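Local coordinates for aminopentol aminotransferase (Sphingopyxis macrogoltabida, PDB 6HBS), which uses pyridoxal 5'-phosphate to deaminate aminopentol, the hydrolysed form of fumonisin B1, with pyruvate as preferred amino acceptor, at residues S92-N97 and A297-L302; R237-R240 and T245-G248. All coordinates share one frame; numbering follows the deposited sequence.

Contact 1: residues S92-N97 and A297-L302; sequences SEIMVN and AAIETL
I299 reaches from helix 292-307 to I94 and N97 near the start of helix 94-105. The CB of I299 points toward the other segment but stays short of it. CG1 stands beside the backbone N (chi1 -73°), and the chain then runs out extended (chi2 170°). This carries the CD1 methyl across the gap. CG1 itself remains 4.6 Å from I94 O. CG2 branches off beside the carbonyl carbon and takes no direct part. CD1 does the touching. I299 CD1 lies 3.6 Å from I94 O, its nearest partner. N97 CB is 3.9 Å from the same I299 CD1. I94 CB follows at 4.1 Å from I299 CD1. The methyl thus sits between I94 and N97, three residues apart, by van der Waals contact alone. The same side chain also touches L98, one residue further on. The I94 side chain also packs on Q81 and A296. I94 N gives a nearly straight bond of 3.0 Å to S92 OG, which caps the helix start. On the far helix T301 OG1 bonds back to A297 O at 2.8 Å. E93 makes a salt bridge with R6 of the second subunit. The arrangement is a sparse packing of helix 94-105 on helix 292-307, beside the dimer interface, in the fold type I architecture of class-III aminotransferases.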
ATOM      1  N   SER A  92      -3.059   2.609  16.992  1.00 18.52           N
ATOM      2  CA  SER A  92      -3.962   2.227  18.075  1.00 18.69           C
ATOM      3  C   SER A  92      -3.350   1.101  18.903  1.00 19.55           C
ATOM      4  O   SER A  92      -2.593   0.245  18.384  1.00 19.79           O
ATOM      5  CB  SER A  92      -5.298   1.816  17.561  1.00 19.67           C
ATOM      6  OG  SER A  92      -6.083   1.263  18.613  1.00 17.85           O
ATOM      7  N   GLU A  93      -3.678   1.096  20.202  1.00 19.24           N
ATOM      8  CA  GLU A  93      -3.471  -0.050  21.067  1.00 19.60           C
ATOM      9  C   GLU A  93      -3.923  -1.367  20.404  1.00 17.76           C
ATOM     10  O   GLU A  93      -3.373  -2.402  20.734  1.00 19.16           O
ATOM     11  CB  GLU A  93      -4.225   0.135  22.393  1.00 21.80           C
ATOM     12  CG  GLU A  93      -5.731   0.275  22.235  1.00 22.95           C
ATOM     13  CD  GLU A  93      -6.476   0.619  23.520  1.00 28.40           C
ATOM     14  OE1 GLU A  93      -5.815   0.893  24.543  1.00 28.70           O
ATOM     15  OE2 GLU A  93      -7.692   0.618  23.485  1.00 30.10           O
ATOM     16  N   ILE A  94      -4.942  -1.359  19.532  1.00 18.57           N
ATOM     17  CA  ILE A  94      -5.470  -2.626  18.970  1.00 19.97           C
ATOM     18  C   ILE A  94      -4.454  -3.291  18.020  1.00 21.42           C
ATOM     19  O   ILE A  94      -4.616  -4.485  17.714  1.00 20.00           O
ATOM     20  CB  ILE A  94      -6.855  -2.504  18.311  1.00 19.07           C
ATOM     21  CG1 ILE A  94      -6.829  -1.713  17.013  1.00 18.59           C
ATOM     22  CG2 ILE A  94      -7.889  -1.955  19.278  1.00 19.56           C
ATOM     23  CD1 ILE A  94      -8.076  -1.853  16.211  1.00 19.24           C
ATOM     24  N   MET A  95      -3.431  -2.550  17.571  1.00 19.16           N
ATOM     25  CA  MET A  95      -2.291  -3.145  16.846  1.00 19.61           C
ATOM     26  C   MET A  95      -1.682  -4.303  17.648  1.00 20.61           C
ATOM     27  O   MET A  95      -1.334  -5.347  17.073  1.00 20.08           O
ATOM     28  CB  MET A  95      -1.200  -2.126  16.514  1.00 18.47           C
ATOM     29  CG  MET A  95      -0.109  -2.693  15.604  1.00 20.25           C
ATOM     30  SD  MET A  95       1.156  -1.468  15.232  1.00 21.05           S
ATOM     31  CE  MET A  95       2.226  -2.426  14.156  1.00 20.78           C
ATOM     32  N   VAL A  96      -1.587  -4.129  18.967  1.00 19.64           N
ATOM     33  CA  VAL A  96      -1.040  -5.148  19.845  1.00 20.28           C
ATOM     34  C   VAL A  96      -1.966  -6.370  19.854  1.00 21.53           C
ATOM     35  O   VAL A  96      -1.480  -7.510  19.750  1.00 22.71           O
ATOM     36  CB  VAL A  96      -0.756  -4.619  21.270  1.00 20.49           C
ATOM     37  CG1 VAL A  96      -0.191  -5.722  22.162  1.00 21.89           C
ATOM     38  CG2 VAL A  96       0.187  -3.432  21.233  1.00 21.14           C
ATOM     39  N   ASN A  97      -3.275  -6.143  19.961  1.00 21.50           N
ATOM     40  CA  ASN A  97      -4.273  -7.210  19.962  1.00 22.20           C
ATOM     41  C   ASN A  97      -4.231  -7.982  18.633  1.00 20.49           C
ATOM     42  O   ASN A  97      -4.331  -9.201  18.631  1.00 19.58           O
ATOM     43  CB  ASN A  97      -5.676  -6.679  20.228  1.00 22.96           C
ATOM     44  CG  ASN A  97      -5.754  -6.055  21.605  1.00 25.86           C
ATOM     45  OD1 ASN A  97      -5.156  -5.029  21.859  1.00 30.95           O
ATOM     46  ND2 ASN A  97      -6.414  -6.718  22.518  1.00 29.98           N
ATOM     47  N   ALA A 297     -11.031  -4.440  11.596  1.00 17.56           N
ATOM     48  CA  ALA A 297     -11.634  -5.406  10.663  1.00 17.77           C
ATOM     49  C   ALA A 297     -10.874  -6.747  10.662  1.00 18.29           C
ATOM     50  O   ALA A 297     -11.493  -7.818  10.619  1.00 17.48           O
ATOM     51  CB  ALA A 297     -11.707  -4.819   9.294  1.00 17.44           C
ATOM     52  N   ALA A 298      -9.540  -6.701  10.743  1.00 17.40           N
ATOM     53  CA  ALA A 298      -8.742  -7.906  10.683  1.00 17.10           C
ATOM     54  C   ALA A 298      -8.969  -8.714  11.962  1.00 19.98           C
ATOM     55  O   ALA A 298      -9.068  -9.938  11.911  1.00 18.18           O
ATOM     56  CB  ALA A 298      -7.273  -7.563  10.489  1.00 17.38           C
ATOM     57  N   ILE A 299      -9.033  -8.032  13.118  1.00 18.18           N
ATOM     58  CA  ILE A 299      -9.253  -8.742  14.374  1.00 18.22           C
ATOM     59  C   ILE A 299     -10.572  -9.521  14.275  1.00 18.95           C
ATOM     60  O   ILE A 299     -10.656 -10.650  14.731  1.00 19.11           O
ATOM     61  CB  ILE A 299      -9.204  -7.784  15.579  1.00 18.47           C
ATOM     62  CG1 ILE A 299      -7.764  -7.338  15.847  1.00 20.13           C
ATOM     63  CG2 ILE A 299      -9.828  -8.383  16.818  1.00 18.76           C
ATOM     64  CD1 ILE A 299      -7.664  -6.203  16.864  1.00 20.52           C
ATOM     65  N   GLU A 300     -11.616  -8.899  13.747  1.00 18.80           N
ATOM     66  CA  GLU A 300     -12.915  -9.552  13.723  1.00 20.33           C
ATOM     67  C   GLU A 300     -12.959 -10.672  12.661  1.00 21.21           C
ATOM     68  O   GLU A 300     -13.542 -11.710  12.884  1.00 18.84           O
ATOM     69  CB  GLU A 300     -13.986  -8.507  13.482  1.00 19.64           C
ATOM     70  CG  GLU A 300     -15.400  -9.049  13.476  1.00 20.45           C
ATOM     71  CD  GLU A 300     -15.887  -9.632  14.789  1.00 24.18           C
ATOM     72  OE1 GLU A 300     -15.171  -9.577  15.759  1.00 24.22           O
ATOM     73  OE2 GLU A 300     -16.984 -10.173  14.798  1.00 29.65           O
ATOM     74  N   THR A 301     -12.382 -10.424  11.481  1.00 19.91           N
ATOM     75  CA  THR A 301     -12.211 -11.449  10.449  1.00 18.78           C
ATOM     76  C   THR A 301     -11.433 -12.648  11.009  1.00 19.07           C
ATOM     77  O   THR A 301     -11.883 -13.782  10.868  1.00 20.52           O
ATOM     78  CB  THR A 301     -11.520 -10.865   9.217  1.00 18.41           C
ATOM     79  OG1 THR A 301     -12.271  -9.757   8.725  1.00 17.70           O
ATOM     80  CG2 THR A 301     -11.346 -11.905   8.139  1.00 18.60           C
ATOM     81  N   LEU A 302     -10.290 -12.412  11.671  1.00 18.06           N
ATOM     82  CA  LEU A 302      -9.531 -13.507  12.240  1.00 18.84           C
ATOM     83  C   LEU A 302     -10.362 -14.263  13.301  1.00 20.99           C
ATOM     84  O   LEU A 302     -10.227 -15.489  13.402  1.00 18.43           O
ATOM     85  CB  LEU A 302      -8.218 -13.027  12.851  1.00 18.63           C
ATOM     86  CG  LEU A 302      -7.159 -12.474  11.892  1.00 18.71           C
ATOM     87  CD1 LEU A 302      -5.968 -11.935  12.674  1.00 19.92           C
ATOM     88  CD2 LEU A 302      -6.717 -13.509  10.857  1.00 17.90           C
TER

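Contact 2: residues R237-R240 and T245-G248; sequences RVAR and THLG
R240 NH2 is gripped by two acceptors: E312 OE1, in a salt bridge, and the carbonyl oxygen T308 O. R240 NE adds a bond to I305 O, so the segment is tied to helix 310-332 and to the end of helix 292-307. The residue before it, A239, meets H246 across the contact. The CB of A239 points toward the facing segment and lies 4.2 Å from H246 CE1. It approaches the imidazole obliquely. V238 O comes at the ring edge, near its plane, and also stands 4.2 Å from H246 CE1. Both are loose van der Waals contacts. CG of H246 lies beside the backbone N (chi1 -73°), which turns CE1, the nearest ring atom, to V238 O and A239 CB. The two segments belong to one long connection between strands 226-230 and 253-256. These strands are parallel neighbours in the mostly parallel seven-stranded sheet of the fold type I aminotransferase large domain. D230, at the end of the first strand, and K258, just after the second, both line the cofactor pocket. The contact lies away from that pocket: the V238 side chain is about 11 Å from the cofactor. T245 to L247 form a short 3-10 turn, with G248 N bonded to T245 O at 3.0 Å. H246 is exposed and touches a crystal neighbour.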
ATOM      1  N   ARG A 237      -7.910 -19.765   2.750  1.00 17.32           N
ATOM      2  CA  ARG A 237      -8.798 -20.603   1.943  1.00 18.76           C
ATOM      3  C   ARG A 237      -8.243 -22.048   1.846  1.00 19.02           C
ATOM      4  O   ARG A 237      -8.926 -22.941   1.355  1.00 19.10           O
ATOM      5  CB  ARG A 237      -9.057 -19.968   0.574  1.00 17.51           C
ATOM      6  CG  ARG A 237     -10.143 -18.903   0.551  1.00 17.46           C
ATOM      7  CD  ARG A 237     -10.423 -18.488  -0.876  1.00 18.03           C
ATOM      8  NE  ARG A 237     -11.417 -17.451  -0.968  1.00 17.55           N
ATOM      9  CZ  ARG A 237     -11.150 -16.145  -0.909  1.00 19.30           C
ATOM     10  NH1 ARG A 237      -9.908 -15.751  -0.646  1.00 16.04           N
ATOM     11  NH2 ARG A 237     -12.118 -15.255  -1.115  1.00 15.87           N
ATOM     12  N   VAL A 238      -7.027 -22.290   2.335  1.00 20.12           N
ATOM     13  CA  VAL A 238      -6.456 -23.642   2.399  1.00 20.52           C
ATOM     14  C   VAL A 238      -6.598 -24.182   3.831  1.00 20.77           C
ATOM     15  O   VAL A 238      -6.943 -25.335   4.033  1.00 22.50           O
ATOM     16  CB  VAL A 238      -4.995 -23.665   1.900  1.00 20.73           C
ATOM     17  CG1 VAL A 238      -4.329 -25.013   2.151  1.00 22.14           C
ATOM     18  CG2 VAL A 238      -4.910 -23.295   0.434  1.00 19.88           C
ATOM     19  N   ALA A 239      -6.332 -23.344   4.827  1.00 20.54           N
ATOM     20  CA  ALA A 239      -6.317 -23.733   6.209  1.00 21.66           C
ATOM     21  C   ALA A 239      -6.485 -22.483   7.083  1.00 22.30           C
ATOM     22  O   ALA A 239      -6.480 -21.367   6.537  1.00 19.82           O
ATOM     23  CB  ALA A 239      -5.009 -24.445   6.508  1.00 22.89           C
ATOM     24  N   ARG A 240      -6.594 -22.690   8.410  1.00 21.45           N
ATOM     25  CA  ARG A 240      -6.698 -21.603   9.414  1.00 24.01           C
ATOM     26  C   ARG A 240      -5.288 -21.193   9.890  1.00 24.08           C
ATOM     27  O   ARG A 240      -5.098 -20.426  10.848  1.00 26.83           O
ATOM     28  CB  ARG A 240      -7.604 -22.044  10.572  1.00 24.42           C
ATOM     29  CG  ARG A 240      -9.075 -22.158  10.187  1.00 23.98           C
ATOM     30  CD  ARG A 240      -9.961 -22.707  11.294  1.00 23.19           C
ATOM     31  NE  ARG A 240     -11.389 -22.600  10.985  1.00 22.37           N
ATOM     32  CZ  ARG A 240     -12.082 -23.488  10.262  1.00 22.25           C
ATOM     33  NH1 ARG A 240     -11.468 -24.563   9.799  1.00 20.48           N
ATOM     34  NH2 ARG A 240     -13.344 -23.258   9.943  1.00 19.58           N
ATOM     35  N   THR A 245       0.565 -26.074   6.229  1.00 28.37           N
ATOM     36  CA  THR A 245       0.377 -26.786   7.491  1.00 29.04           C
ATOM     37  C   THR A 245       0.112 -28.277   7.257  1.00 30.57           C
ATOM     38  O   THR A 245       0.714 -29.091   7.929  1.00 30.99           O
ATOM     39  CB  THR A 245      -0.812 -26.260   8.302  1.00 32.28           C
ATOM     40  OG1 THR A 245      -0.664 -24.845   8.465  1.00 39.27           O
ATOM     41  CG2 THR A 245      -0.872 -26.914   9.663  1.00 30.40           C
ATOM     42  N   HIS A 246      -0.775 -28.610   6.312  1.00 31.94           N
ATOM     43  CA  HIS A 246      -1.169 -30.008   6.009  1.00 38.54           C
ATOM     44  C   HIS A 246      -0.031 -30.830   5.363  1.00 37.00           C
ATOM     45  O   HIS A 246      -0.147 -32.038   5.287  1.00 37.83           O
ATOM     46  CB  HIS A 246      -2.459 -30.038   5.169  1.00 45.35           C
ATOM     47  CG  HIS A 246      -3.712 -29.692   5.927  1.00 59.30           C
ATOM     48  ND1 HIS A 246      -4.591 -28.684   5.516  1.00 60.86           N
ATOM     49  CD2 HIS A 246      -4.259 -30.224   7.047  1.00 61.89           C
ATOM     50  CE1 HIS A 246      -5.608 -28.615   6.354  1.00 61.47           C
ATOM     51  NE2 HIS A 246      -5.428 -29.549   7.300  1.00 64.12           N
ATOM     52  N   LEU A 247       1.065 -30.201   4.925  1.00 33.28           N
ATOM     53  CA  LEU A 247       2.294 -30.898   4.468  1.00 33.41           C
ATOM     54  C   LEU A 247       3.285 -31.113   5.619  1.00 33.40           C
ATOM     55  O   LEU A 247       4.337 -31.692   5.395  1.00 36.19           O
ATOM     56  CB  LEU A 247       2.975 -30.097   3.347  1.00 31.10           C
ATOM     57  CG  LEU A 247       2.165 -29.911   2.063  1.00 31.68           C
ATOM     58  CD1 LEU A 247       3.019 -29.294   0.972  1.00 31.67           C
ATOM     59  CD2 LEU A 247       1.580 -31.231   1.576  1.00 34.00           C
ATOM     60  N   GLY A 248       3.003 -30.591   6.817  1.00 32.76           N
ATOM     61  CA  GLY A 248       3.954 -30.663   7.942  1.00 32.53           C
ATOM     62  C   GLY A 248       5.219 -29.840   7.707  1.00 33.77           C
ATOM     63  O   GLY A 248       6.240 -30.093   8.318  1.00 33.07           O
TER

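How the contacts relate
Contact 1 is a surface contact between two helices distant in sequence. Contact 2 is partly buried and joins two parts of one connection only a few residues apart. In the chain, 237-240 and 245-248 fall between the two segments of contact 1. The centres of contacts 1 and 2 are about 23 Å apart, and the two contacts do not touch. Helix 292-307 borders both: it carries 297-302 and receives R240 further along. Both contacts rest on van der Waals touches. Contact 1 uses an aliphatic methyl, contact 2 one carbon, CE1, of an imidazole. Contact 1 also borders the second subunit, whereas no other chain of the assembly touches contact 2.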